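Local structure of BRIC1 (Synthetic construct, 6FF6) at residues A[22-25]-A[26-29]; A[76-79]-A[80-83]; A[107-110]-A[111-115]; A[206-209]-A[210-213]; A[213-216]-A[217-221]. The protein is of no known natural function but embodies a computationally designed corrugated repeat architecture, a novel and predominantly helical fold. All coordinates share one frame; numbering follows the deposited sequence.

Contact 1. Residues A[22-25]-A[26-29]; sequences FYQT and FFDE
Tyr-23 and Phe-27, one helical turn apart, lie side by side and point the same way, and they form the tight part of this contact. CE2 of Phe-27 sits 3.7 Å from CD2 of Tyr-23 and just as near its CB, while CD2 of Phe-27 comes 3.2 Å from the carbonyl O of Tyr-23. The planes of the two rings stand at 77° to each other. The N-H of Phe-27 also bonds to Tyr-23 O at 3.0 Å. This is the first turn of helix 23-42 in the all-helical fold: Phe-26 and Phe-27 are buried on Leu-116 of helix 99-121, and Tyr-23 meets Phe-73 edge-to-face. On the exposed side the contacts are polar and sparser. Gln-24 swings its CG anti to the backbone N (chi1 -161°) and bends at chi2, which carries NE2 forward to OD1 of Asp-28 at 2.8 Å. That bond lies close to the amide plane of Gln-24 but reaches the oxygen from above the carboxylate plane. The carboxylate also rests against the helix backbone, with CG of Asp-28 3.2 Å from Gln-24 O. Looser still, Thr-25 and Glu-29 run alongside each other on the exposed surface, where CG2 of Thr-25 and OE2 of Glu-29 come no closer than 3.8 Å.

Contact 2. Residues A[76-79]-A[80-83]; sequences LQYA and VELM
With chi1 of Val-80 at 179°, CG1 is anti to the backbone N and CG2 is left beside that N, directed back toward Leu-76. CG2 therefore comes down on the carbonyl of the preceding turn, 3.1 Å from Leu-76 O. Leu-76 holds its own CG anti to N, with the CD1 branch turned so that it meets CG2 of Val-80 at 4.1 Å. The same carbonyl accepts the N-H of Val-80 at 2.8 Å. On another side of the helix, Glu-81 stretches backward beyond CG, passing Gln-77 O at 3.2 Å from its CG, and brings OE2 over one face of the Tyr-78 ring. The oxygen lies toward the rim, with the ring and carboxylate planes 30° apart. Helix 74-92 is sandwiched here. Leu-76 and Val-80 face helices 51-71 and 99-121 of their own chain, whereas Tyr-78, Ala-79 and Leu-82 pack on Phe-167, Met-133 and Val-140 of the second subunit. The chemistry divides accordingly. Inside the bundle the contact is apolar, methyl against methyl and against a backbone carbonyl. The carboxylate of Glu-81 merely grazes the ring of Tyr-78: with OE2 4.1 Å from CD1 of the tyrosine this is a loose approach, probably neutral to slightly unfavourable, because the oxygen is negative and the ring face electron-rich.

Contact 3. Residues A[107-110]-A[111-115]; sequences ELKD and LMQRM
The guanidinium of Arg-114 folds back over the backbone of Asp-110, one turn earlier. On one face it has the carbonyl O of Asp-110 and the N of Leu-111, each about 4.0 Å above the plane and displaced toward the rim. NH1 comes within 3.8 Å of Asp-110 CB, while NH2 has its strong partner elsewhere, in a salt bridge to Asp-132 of the second subunit. A chi1 of -77° sets CG of Arg-114 beside its backbone N, 3.5 Å from Asp-110 O, and the bend at chi3 (-47°) then turns the guanidinium back. The same oxygen takes the N-H of Arg-114 at 2.8 Å. The carboxylate of Asp-110 stays apart: its OD2 is 4.9 Å from NH1 of Arg-114, so the two charges are not in contact, and any attraction is probably a modest through-space one. These residues lie midway along helix 99-121, which packs on helices 23-42 and 74-92 of its own chain and also borders the second subunit. Met-112 likewise has its CG beside the backbone N, which rests that carbon 3.3 Å from Leu-108 O; the N-H of Met-112 bonds to the same oxygen. Gln-113 instead sends CG anti to its N, and its CB settles 3.3 Å from Asp-110 O. Its N-H goes to the carbonyl of Lys-109, a lysine whose NZ forms a salt bridge with Glu-38.

Contact 4. Residues A[206-209]-A[210-213]; sequences INLF and LETK
Thr-212 bends its hydroxyl back to the carbonyl of Leu-208, OG1 donating to O at 2.8 Å. A chi1 of -55° makes this possible: OG1 stands beside the backbone N, and CG2 takes the position anti to it. The backbone N-H of Thr-212 binds the same oxygen, also at 2.8 Å, but the two donors arrive from opposite faces of the carbonyl plane, so one acceptor is gripped twice and the buried hydroxyl has its partner. Leu-208, with CG anti to N and CD1 turned toward Glu-211, brings that methyl to 3.4 Å from OE1 of the glutamate. Glu-211 is extended beyond CG and crosses the leucine at a slant; its OE1 is held from outside by the hydroxyl of Tyr-236 on helix 231-247. Thr-212 packs on Ile-237 and Leu-241 of the same helix, and Phe-209 turns to Met-187 and Leu-190 of helix 178-196. Serines and threonines in helices commonly bond through the hydroxyl to the carbonyl three or four residues back, as here on helix 203-224 of the designed bundle.

Contact 5. Residues A[213-216]-A[217-221]; sequences KDIM and QEQLD
Ile-215 lies against the amide of Gln-219 one turn on, in the C-terminal half of helix 203-224, which packs on helices 125-146, 178-196 and 231-247. CG2 of the isoleucine stands 3.4 Å from NE2 of Gln-219, and CD1 reaches OE1 of Glu-218 at 3.9 Å. A chi1 of -75° puts CG of Gln-219 beside its backbone N, 3.3 Å from Ile-215 O, and the extended chain beyond carries the amide to CG2 of Ile-215. OE1 of Gln-219 comes round to Met-216, 3.7 Å from CA. The next shell fixes that amide: NE2 donates to the hydroxyl of Thr-183 on helix 178-196, and Ile-215 itself is backed by Ile-237 of helix 231-247. On the flank facing helix 125-146, Gln-217 runs alongside Lys-213, NZ of the lysine staying 4.1 Å from OE1. Its ammonium makes a long pair with Asp-214 and a long, weak one with Glu-142. With its chain bent at chi2, Gln-217 presents NE2 to two carboxylates, Asp-135 on the neighbouring helix and Asp-221 in its own. The bond from NE2 of Gln-217 to OD1 of Asp-221, 3.1 Å long, lies in the amide plane but meets the oxygen 40° out of the carboxylate plane.

In the fold
Going from the N terminus, contact 1 opens helix 23-42, contact 2 lies on helix 74-92 and contact 3 on helix 99-121, the next in the chain. Each lies between adjoining segments of a single helix, its side chains about one turn apart, so none closes a loop, and none nests or crosses. Contacts 2 and 3 pack together, centres about 9 Å apart, with Val-80 CG2 3.5 Å from Met-112 CE, and both touch the second subunit. Contact 1 meets contact 2 where CZ of Phe-26 lies 3.9 Å from CD2 of Leu-76. Contacts 4 and 5 follow one another along helix 203-224, sharing Lys-213, in the other bundle, centres about 50 and 42 Å respectively from that of contact 2.

Contact 1. Residues A[22-25]-A[26-29]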
loop_
_atom_site.group_PDB
_atom_site.type_symbol
_atom_site.label_atom_id
_atom_site.label_comp_id
_atom_site.label_asym_id
_atom_site.label_seq_id
_atom_site.Cartn_x
_atom_site.Cartn_y
_atom_site.Cartn_z
ATOM N N PHE A 22 -7.022 -4.719 14.064
ATOM C CA PHE A 22 -7.592 -3.371 14.015
ATOM C C PHE A 22 -8.302 -3.057 12.689
ATOM O O PHE A 22 -9.306 -2.338 12.688
ATOM C CB PHE A 22 -6.523 -2.308 14.304
ATOM C CG PHE A 22 -6.011 -2.310 15.718
ATOM C CD1 PHE A 22 -6.688 -1.625 16.721
ATOM C CD2 PHE A 22 -4.834 -2.974 16.047
ATOM C CE1 PHE A 22 -6.205 -1.621 18.034
ATOM C CE2 PHE A 22 -4.347 -2.965 17.360
ATOM C CZ PHE A 22 -5.036 -2.288 18.344
ATOM N N TYR A 23 -7.763 -3.576 11.572
ATOM C CA TYR A 23 -8.275 -3.412 10.212
ATOM C C TYR A 23 -9.681 -4.016 10.065
ATOM O O TYR A 23 -10.599 -3.304 9.659
ATOM C CB TYR A 23 -7.307 -4.084 9.210
ATOM C CG TYR A 23 -6.304 -3.201 8.487
ATOM C CD1 TYR A 23 -5.499 -2.304 9.186
ATOM C CD2 TYR A 23 -6.066 -3.359 7.122
ATOM C CE1 TYR A 23 -4.551 -1.516 8.529
ATOM C CE2 TYR A 23 -5.105 -2.594 6.459
ATOM C CZ TYR A 23 -4.350 -1.671 7.166
ATOM O OH TYR A 23 -3.407 -0.901 6.518
ATOM N N GLN A 24 -9.849 -5.317 10.417
ATOM C CA GLN A 24 -11.115 -6.059 10.282
ATOM C C GLN A 24 -12.275 -5.460 11.082
ATOM O O GLN A 24 -13.415 -5.535 10.629
ATOM C CB GLN A 24 -10.948 -7.558 10.595
ATOM C CG GLN A 24 -12.079 -8.451 10.034
ATOM C CD GLN A 24 -12.257 -8.375 8.522
ATOM O OE1 GLN A 24 -11.297 -8.434 7.741
ATOM N NE2 GLN A 24 -13.500 -8.245 8.074
ATOM N N THR A 25 -11.990 -4.853 12.243
ATOM C CA THR A 25 -13.011 -4.206 13.059
ATOM C C THR A 25 -13.591 -3.056 12.257
ATOM O O THR A 25 -14.816 -2.931 12.165
ATOM C CB THR A 25 -12.455 -3.826 14.440
ATOM O OG1 THR A 25 -12.174 -5.026 15.163
ATOM C CG2 THR A 25 -13.423 -2.982 15.247
ATOM N N PHE A 26 -12.716 -2.271 11.612
ATOM C CA PHE A 26 -13.148 -1.183 10.749
ATOM C C PHE A 26 -13.970 -1.705 9.568
ATOM O O PHE A 26 -15.051 -1.198 9.337
ATOM C CB PHE A 26 -11.958 -0.362 10.264
ATOM C CG PHE A 26 -12.311 0.612 9.159
ATOM C CD1 PHE A 26 -13.069 1.747 9.424
ATOM C CD2 PHE A 26 -11.869 0.401 7.860
ATOM C CE1 PHE A 26 -13.386 2.647 8.408
ATOM C CE2 PHE A 26 -12.175 1.316 6.844
ATOM C CZ PHE A 26 -12.933 2.431 7.127
ATOM N N PHE A 27 -13.478 -2.732 8.852
ATOM C CA PHE A 27 -14.172 -3.326 7.701
ATOM C C PHE A 27 -15.557 -3.839 8.022
ATOM O O PHE A 27 -16.463 -3.652 7.221
ATOM C CB PHE A 27 -13.342 -4.440 7.035
ATOM C CG PHE A 27 -12.036 -3.974 6.449
ATOM C CD1 PHE A 27 -11.995 -2.894 5.564
ATOM C CD2 PHE A 27 -10.845 -4.611 6.772
ATOM C CE1 PHE A 27 -10.779 -2.421 5.064
ATOM C CE2 PHE A 27 -9.624 -4.144 6.264
ATOM C CZ PHE A 27 -9.598 -3.060 5.402
ATOM N N ASP A 28 -15.740 -4.463 9.196
ATOM C CA ASP A 28 -17.040 -4.975 9.617
ATOM C C ASP A 28 -17.974 -3.827 9.930
ATOM O O ASP A 28 -19.101 -3.826 9.445
ATOM C CB ASP A 28 -16.896 -5.941 10.795
ATOM C CG ASP A 28 -16.148 -7.235 10.475
ATOM O OD1 ASP A 28 -15.957 -7.534 9.270
ATOM O OD2 ASP A 28 -15.753 -7.946 11.429
ATOM N N GLU A 29 -17.490 -2.812 10.667
ATOM C CA GLU A 29 -18.269 -1.619 11.011
ATOM C C GLU A 29 -18.676 -0.841 9.766
ATOM O O GLU A 29 -19.854 -0.476 9.622
ATOM C CB GLU A 29 -17.447 -0.690 11.899
ATOM C CG GLU A 29 -17.723 -0.806 13.384
ATOM C CD GLU A 29 -16.735 -0.023 14.227
ATOM O OE1 GLU A 29 -16.314 1.075 13.794
ATOM O OE2 GLU A 29 -16.374 -0.513 15.322
#

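Contact 2. Residues A[76-79]-A[80-83]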
loop_
_atom_site.group_PDB
_atom_site.type_symbol
_atom_site.label_atom_id
_atom_site.label_comp_id
_atom_site.label_asym_id
_atom_site.label_seq_id
_atom_site.Cartn_x
_atom_site.Cartn_y
_atom_site.Cartn_z
ATOM N N LEU A 76 -10.503 5.689 -0.392
ATOM C CA LEU A 76 -11.737 5.679 0.378
ATOM C C LEU A 76 -11.972 7.084 0.976
ATOM O O LEU A 76 -13.085 7.603 0.874
ATOM C CB LEU A 76 -11.664 4.594 1.466
ATOM C CG LEU A 76 -12.897 4.400 2.347
ATOM C CD1 LEU A 76 -14.119 4.087 1.509
ATOM C CD2 LEU A 76 -12.656 3.311 3.339
ATOM N N GLN A 77 -10.910 7.696 1.559
ATOM C CA GLN A 77 -10.899 9.035 2.159
ATOM C C GLN A 77 -11.474 10.053 1.181
ATOM O O GLN A 77 -12.370 10.810 1.541
ATOM C CB GLN A 77 -9.455 9.445 2.494
ATOM C CG GLN A 77 -9.099 9.425 3.969
ATOM C CD GLN A 77 -7.609 9.607 4.184
ATOM O OE1 GLN A 77 -6.773 8.985 3.523
ATOM N NE2 GLN A 77 -7.237 10.455 5.129
ATOM N N TYR A 78 -10.988 10.027 -0.065
ATOM C CA TYR A 78 -11.416 10.924 -1.119
ATOM C C TYR A 78 -12.880 10.707 -1.526
ATOM O O TYR A 78 -13.633 11.673 -1.638
ATOM C CB TYR A 78 -10.442 10.850 -2.300
ATOM C CG TYR A 78 -9.263 11.797 -2.132
ATOM C CD1 TYR A 78 -9.406 13.170 -2.334
ATOM C CD2 TYR A 78 -8.006 11.322 -1.763
ATOM C CE1 TYR A 78 -8.328 14.047 -2.177
ATOM C CE2 TYR A 78 -6.916 12.188 -1.614
ATOM C CZ TYR A 78 -7.083 13.552 -1.815
ATOM O OH TYR A 78 -6.017 14.417 -1.653
ATOM N N ALA A 79 -13.288 9.454 -1.663
ATOM C CA ALA A 79 -14.679 9.049 -1.952
ATOM C C ALA A 79 -15.636 9.501 -0.834
ATOM O O ALA A 79 -16.754 9.921 -1.133
ATOM C CB ALA A 79 -14.766 7.528 -2.111
ATOM N N VAL A 80 -15.196 9.425 0.438
ATOM C CA VAL A 80 -15.993 9.823 1.595
ATOM C C VAL A 80 -16.090 11.343 1.662
ATOM O O VAL A 80 -17.193 11.857 1.859
ATOM C CB VAL A 80 -15.456 9.223 2.915
ATOM C CG1 VAL A 80 -16.282 9.678 4.095
ATOM C CG2 VAL A 80 -15.438 7.711 2.856
ATOM N N GLU A 81 -14.956 12.065 1.475
ATOM C CA GLU A 81 -14.924 13.546 1.481
ATOM C C GLU A 81 -15.951 14.079 0.486
ATOM O O GLU A 81 -16.668 15.030 0.774
ATOM C CB GLU A 81 -13.546 14.094 1.065
ATOM C CG GLU A 81 -12.404 13.948 2.061
ATOM C CD GLU A 81 -11.065 14.482 1.558
ATOM O OE1 GLU A 81 -11.062 15.610 1.010
ATOM O OE2 GLU A 81 -10.023 13.795 1.710
ATOM N N LEU A 82 -16.020 13.448 -0.679
ATOM C CA LEU A 82 -16.904 13.833 -1.753
ATOM C C LEU A 82 -18.330 13.663 -1.384
ATOM O O LEU A 82 -19.092 14.598 -1.560
ATOM C CB LEU A 82 -16.539 13.065 -3.016
ATOM C CG LEU A 82 -16.982 13.621 -4.350
ATOM C CD1 LEU A 82 -16.344 14.958 -4.644
ATOM C CD2 LEU A 82 -16.561 12.684 -5.426
ATOM N N MET A 83 -18.699 12.526 -0.788
ATOM C CA MET A 83 -20.072 12.356 -0.338
ATOM C C MET A 83 -20.388 13.345 0.809
ATOM O O MET A 83 -21.413 14.019 0.794
ATOM C CB MET A 83 -20.397 10.918 0.059
ATOM C CG MET A 83 -21.865 10.772 0.462
ATOM S SD MET A 83 -22.647 9.308 -0.162
ATOM C CE MET A 83 -24.239 9.645 0.211
#

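Contact 3. Residues A[107-110]-A[111-115]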
loop_
_atom_site.group_PDB
_atom_site.type_symbol
_atom_site.label_atom_id
_atom_site.label_comp_id
_atom_site.label_asym_id
_atom_site.label_seq_id
_atom_site.Cartn_x
_atom_site.Cartn_y
_atom_site.Cartn_z
ATOM N N GLU A 107 -24.426 6.261 -6.050
ATOM C CA GLU A 107 -23.185 5.956 -6.744
ATOM C C GLU A 107 -21.966 6.286 -5.892
ATOM O O GLU A 107 -20.988 5.545 -5.926
ATOM C CB GLU A 107 -23.151 6.670 -8.089
ATOM C CG GLU A 107 -24.148 6.077 -9.074
ATOM C CD GLU A 107 -23.890 6.370 -10.541
ATOM O OE1 GLU A 107 -24.009 7.549 -10.951
ATOM O OE2 GLU A 107 -23.585 5.408 -11.285
ATOM N N LEU A 108 -22.033 7.353 -5.097
ATOM C CA LEU A 108 -20.954 7.752 -4.183
ATOM C C LEU A 108 -20.835 6.730 -3.058
ATOM O O LEU A 108 -19.721 6.380 -2.668
ATOM C CB LEU A 108 -21.229 9.158 -3.605
ATOM C CG LEU A 108 -21.094 10.340 -4.601
ATOM C CD1 LEU A 108 -21.421 11.636 -3.948
ATOM C CD2 LEU A 108 -19.678 10.447 -5.126
ATOM N N LYS A 109 -22.001 6.245 -2.551
ATOM C CA LYS A 109 -22.108 5.189 -1.548
ATOM C C LYS A 109 -21.481 3.912 -2.153
ATOM O O LYS A 109 -20.713 3.234 -1.482
ATOM C CB LYS A 109 -23.591 4.931 -1.147
ATOM C CG LYS A 109 -23.772 3.798 -0.151
ATOM C CD LYS A 109 -24.202 2.438 -0.823
ATOM C CE LYS A 109 -23.660 1.225 -0.099
ATOM N NZ LYS A 109 -24.628 0.102 0.004
ATOM N N ASP A 110 -21.795 3.592 -3.419
ATOM C CA ASP A 110 -21.233 2.402 -4.069
ATOM C C ASP A 110 -19.747 2.534 -4.259
ATOM O O ASP A 110 -19.035 1.533 -4.098
ATOM C CB ASP A 110 -21.893 2.154 -5.416
ATOM C CG ASP A 110 -23.328 1.704 -5.318
ATOM O OD1 ASP A 110 -23.706 1.108 -4.255
ATOM O OD2 ASP A 110 -24.082 1.925 -6.299
ATOM N N LEU A 111 -19.278 3.765 -4.576
ATOM C CA LEU A 111 -17.859 4.059 -4.708
ATOM C C LEU A 111 -17.156 3.806 -3.382
ATOM O O LEU A 111 -16.184 3.048 -3.356
ATOM C CB LEU A 111 -17.608 5.486 -5.192
ATOM C CG LEU A 111 -16.140 5.799 -5.455
ATOM C CD1 LEU A 111 -15.490 4.759 -6.443
ATOM C CD2 LEU A 111 -15.969 7.271 -5.828
ATOM N N MET A 112 -17.698 4.362 -2.278
ATOM C CA MET A 112 -17.223 4.101 -0.913
ATOM C C MET A 112 -17.148 2.566 -0.633
ATOM O O MET A 112 -16.177 2.089 -0.060
ATOM C CB MET A 112 -18.150 4.763 0.098
ATOM C CG MET A 112 -17.960 6.228 0.177
ATOM S SD MET A 112 -19.208 7.015 1.219
ATOM C CE MET A 112 -18.708 6.465 2.808
ATOM N N GLN A 113 -18.166 1.806 -1.064
ATOM C CA GLN A 113 -18.187 0.357 -0.910
ATOM C C GLN A 113 -17.060 -0.273 -1.726
ATOM O O GLN A 113 -16.337 -1.108 -1.193
ATOM C CB GLN A 113 -19.549 -0.219 -1.317
ATOM C CG GLN A 113 -19.645 -1.731 -1.120
ATOM C CD GLN A 113 -19.637 -2.117 0.344
ATOM O OE1 GLN A 113 -20.568 -1.795 1.091
ATOM N NE2 GLN A 113 -18.589 -2.815 0.786
ATOM N N ARG A 114 -16.897 0.135 -2.995
ATOM C CA ARG A 114 -15.853 -0.400 -3.898
ATOM C C ARG A 114 -14.441 -0.122 -3.398
ATOM O O ARG A 114 -13.586 -1.012 -3.465
ATOM C CB ARG A 114 -16.044 0.076 -5.355
ATOM C CG ARG A 114 -17.185 -0.712 -6.055
ATOM C CD ARG A 114 -17.370 -0.441 -7.539
ATOM N NE ARG A 114 -17.382 0.992 -7.835
ATOM C CZ ARG A 114 -18.454 1.707 -8.154
ATOM N NH1 ARG A 114 -19.642 1.122 -8.260
ATOM N NH2 ARG A 114 -18.345 3.009 -8.396
ATOM N N MET A 115 -14.222 1.093 -2.861
ATOM C CA MET A 115 -12.962 1.545 -2.269
ATOM C C MET A 115 -12.661 0.775 -0.998
ATOM O O MET A 115 -11.544 0.303 -0.802
ATOM C CB MET A 115 -12.965 3.071 -2.045
ATOM C CG MET A 115 -12.916 3.874 -3.359
ATOM S SD MET A 115 -11.570 3.373 -4.499
ATOM C CE MET A 115 -12.469 2.318 -5.691
#

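Contact 4. Residues A[206-209]-A[210-213]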
loop_
_atom_site.group_PDB
_atom_site.type_symbol
_atom_site.label_atom_id
_atom_site.label_comp_id
_atom_site.label_asym_id
_atom_site.label_seq_id
_atom_site.Cartn_x
_atom_site.Cartn_y
_atom_site.Cartn_z
ATOM N N ILE A 206 18.998 -26.507 19.741
ATOM C CA ILE A 206 19.257 -26.041 18.375
ATOM C C ILE A 206 18.559 -26.939 17.342
ATOM O O ILE A 206 17.935 -26.423 16.406
ATOM C CB ILE A 206 20.773 -25.854 18.114
ATOM C CG1 ILE A 206 21.314 -24.680 18.962
ATOM C CG2 ILE A 206 21.082 -25.643 16.614
ATOM C CD1 ILE A 206 22.789 -24.712 19.193
ATOM N N ASN A 207 18.633 -28.265 17.529
ATOM C CA ASN A 207 17.965 -29.226 16.648
ATOM C C ASN A 207 16.448 -29.129 16.739
ATOM O O ASN A 207 15.760 -29.484 15.777
ATOM C CB ASN A 207 18.427 -30.645 16.950
ATOM C CG ASN A 207 19.808 -30.927 16.431
ATOM O OD1 ASN A 207 20.318 -30.229 15.540
ATOM N ND2 ASN A 207 20.429 -31.964 16.977
ATOM N N LEU A 208 15.926 -28.670 17.892
ATOM C CA LEU A 208 14.493 -28.482 18.038
ATOM C C LEU A 208 14.091 -27.255 17.234
ATOM O O LEU A 208 13.041 -27.264 16.592
ATOM C CB LEU A 208 14.054 -28.366 19.506
ATOM C CG LEU A 208 12.516 -28.368 19.722
ATOM C CD1 LEU A 208 11.844 -29.604 19.097
ATOM C CD2 LEU A 208 12.168 -28.263 21.177
ATOM N N PHE A 209 14.957 -26.223 17.248
ATOM C CA PHE A 209 14.817 -24.980 16.491
ATOM C C PHE A 209 14.876 -25.254 14.986
ATOM O O PHE A 209 14.074 -24.694 14.235
ATOM C CB PHE A 209 15.864 -23.953 16.933
ATOM C CG PHE A 209 15.609 -23.256 18.255
ATOM C CD1 PHE A 209 14.319 -23.150 18.775
ATOM C CD2 PHE A 209 16.647 -22.653 18.954
ATOM C CE1 PHE A 209 14.077 -22.471 19.985
ATOM C CE2 PHE A 209 16.403 -21.964 20.157
ATOM C CZ PHE A 209 15.118 -21.879 20.664
ATOM N N LEU A 210 15.770 -26.157 14.552
ATOM C CA LEU A 210 15.881 -26.588 13.154
ATOM C C LEU A 210 14.620 -27.358 12.733
ATOM O O LEU A 210 14.133 -27.194 11.612
ATOM C CB LEU A 210 17.158 -27.447 12.967
ATOM C CG LEU A 210 17.351 -28.280 11.658
ATOM C CD1 LEU A 210 18.015 -27.461 10.555
ATOM C CD2 LEU A 210 18.207 -29.529 11.925
ATOM N N GLU A 211 14.089 -28.183 13.647
ATOM C CA GLU A 211 12.895 -28.989 13.429
ATOM C C GLU A 211 11.699 -28.058 13.303
ATOM O O GLU A 211 10.891 -28.232 12.380
ATOM C CB GLU A 211 12.724 -29.961 14.584
ATOM C CG GLU A 211 12.005 -31.242 14.214
ATOM C CD GLU A 211 11.949 -32.239 15.356
ATOM O OE1 GLU A 211 11.713 -31.814 16.510
ATOM O OE2 GLU A 211 12.136 -33.450 15.096
ATOM N N THR A 212 11.634 -27.022 14.189
ATOM C CA THR A 212 10.623 -25.949 14.156
ATOM C C THR A 212 10.683 -25.277 12.779
ATOM O O THR A 212 9.629 -25.143 12.152
ATOM C CB THR A 212 10.819 -24.930 15.306
ATOM O OG1 THR A 212 10.842 -25.610 16.553
ATOM C CG2 THR A 212 9.723 -23.907 15.374
ATOM N N LYS A 213 11.919 -24.924 12.280
ATOM C CA LYS A 213 12.103 -24.323 10.950
ATOM C C LYS A 213 11.414 -25.181 9.875
ATOM O O LYS A 213 10.640 -24.663 9.090
ATOM C CB LYS A 213 13.603 -24.065 10.632
ATOM C CG LYS A 213 13.908 -23.413 9.264
ATOM C CD LYS A 213 14.090 -24.469 8.137
ATOM C CE LYS A 213 13.845 -23.936 6.733
ATOM N NZ LYS A 213 13.656 -25.036 5.737
#

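Contact 5. Residues A[213-216]-A[217-221]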
loop_
_atom_site.group_PDB
_atom_site.type_symbol
_atom_site.label_atom_id
_atom_site.label_comp_id
_atom_site.label_asym_id
_atom_site.label_seq_id
_atom_site.Cartn_x
_atom_site.Cartn_y
_atom_site.Cartn_z
ATOM N N LYS A 213 11.919 -24.924 12.280
ATOM C CA LYS A 213 12.103 -24.323 10.950
ATOM C C LYS A 213 11.414 -25.181 9.875
ATOM O O LYS A 213 10.640 -24.663 9.090
ATOM C CB LYS A 213 13.603 -24.065 10.632
ATOM C CG LYS A 213 13.908 -23.413 9.264
ATOM C CD LYS A 213 14.090 -24.469 8.137
ATOM C CE LYS A 213 13.845 -23.936 6.733
ATOM N NZ LYS A 213 13.656 -25.036 5.737
ATOM N N ASP A 214 11.683 -26.482 9.861
ATOM C CA ASP A 214 11.094 -27.423 8.898
ATOM C C ASP A 214 9.557 -27.406 8.940
ATOM O O ASP A 214 8.895 -27.373 7.879
ATOM C CB ASP A 214 11.660 -28.846 9.110
ATOM C CG ASP A 214 13.168 -28.982 8.864
ATOM O OD1 ASP A 214 13.750 -28.104 8.179
ATOM O OD2 ASP A 214 13.763 -29.972 9.340
ATOM N N ILE A 215 8.996 -27.398 10.178
ATOM C CA ILE A 215 7.551 -27.357 10.412
ATOM C C ILE A 215 6.988 -26.032 9.877
ATOM O O ILE A 215 5.932 -26.035 9.235
ATOM C CB ILE A 215 7.202 -27.546 11.922
ATOM C CG1 ILE A 215 7.647 -28.926 12.494
ATOM C CG2 ILE A 215 5.716 -27.278 12.201
ATOM C CD1 ILE A 215 7.103 -30.195 11.836
ATOM N N MET A 216 7.673 -24.910 10.160
ATOM C CA MET A 216 7.259 -23.579 9.712
ATOM C C MET A 216 7.245 -23.476 8.179
ATOM O O MET A 216 6.341 -22.854 7.623
ATOM C CB MET A 216 8.136 -22.491 10.336
ATOM C CG MET A 216 7.942 -22.354 11.839
ATOM S SD MET A 216 8.969 -21.111 12.690
ATOM C CE MET A 216 10.493 -21.366 12.015
ATOM N N GLN A 217 8.192 -24.147 7.508
ATOM C CA GLN A 217 8.267 -24.224 6.049
ATOM C C GLN A 217 7.066 -24.998 5.491
ATOM O O GLN A 217 6.457 -24.574 4.518
ATOM C CB GLN A 217 9.568 -24.904 5.603
ATOM C CG GLN A 217 9.792 -24.810 4.085
ATOM C CD GLN A 217 9.924 -23.380 3.573
ATOM O OE1 GLN A 217 10.822 -22.632 3.979
ATOM N NE2 GLN A 217 9.036 -22.975 2.669
ATOM N N GLU A 218 6.716 -26.125 6.131
ATOM C CA GLU A 218 5.547 -26.938 5.753
ATOM C C GLU A 218 4.265 -26.131 5.972
ATOM O O GLU A 218 3.339 -26.226 5.153
ATOM C CB GLU A 218 5.485 -28.223 6.569
ATOM C CG GLU A 218 6.595 -29.220 6.287
ATOM C CD GLU A 218 6.611 -30.436 7.203
ATOM O OE1 GLU A 218 5.771 -30.504 8.133
ATOM O OE2 GLU A 218 7.472 -31.322 6.988
ATOM N N GLN A 219 4.216 -25.331 7.082
ATOM C CA GLN A 219 3.062 -24.475 7.401
ATOM C C GLN A 219 2.949 -23.420 6.313
ATOM O O GLN A 219 1.882 -23.269 5.742
ATOM C CB GLN A 219 3.188 -23.828 8.796
ATOM C CG GLN A 219 2.921 -24.781 9.957
ATOM C CD GLN A 219 3.386 -24.216 11.271
ATOM O OE1 GLN A 219 3.949 -23.130 11.346
ATOM N NE2 GLN A 219 3.194 -24.941 12.339
ATOM N N LEU A 220 4.076 -22.781 5.958
ATOM C CA LEU A 220 4.156 -21.803 4.870
ATOM C C LEU A 220 3.694 -22.409 3.515
ATOM O O LEU A 220 2.808 -21.853 2.863
ATOM C CB LEU A 220 5.573 -21.253 4.787
ATOM C CG LEU A 220 5.750 -20.069 3.859
ATOM C CD1 LEU A 220 5.020 -18.822 4.421
ATOM C CD2 LEU A 220 7.245 -19.862 3.460
ATOM N N ASP A 221 4.218 -23.593 3.171
ATOM C CA ASP A 221 3.869 -24.358 1.973
ATOM C C ASP A 221 2.388 -24.737 1.886
ATOM O O ASP A 221 1.795 -24.655 0.804
ATOM C CB ASP A 221 4.766 -25.595 1.840
ATOM C CG ASP A 221 6.232 -25.286 1.524
ATOM O OD1 ASP A 221 6.553 -24.100 1.221
ATOM O OD2 ASP A 221 7.062 -26.216 1.602
#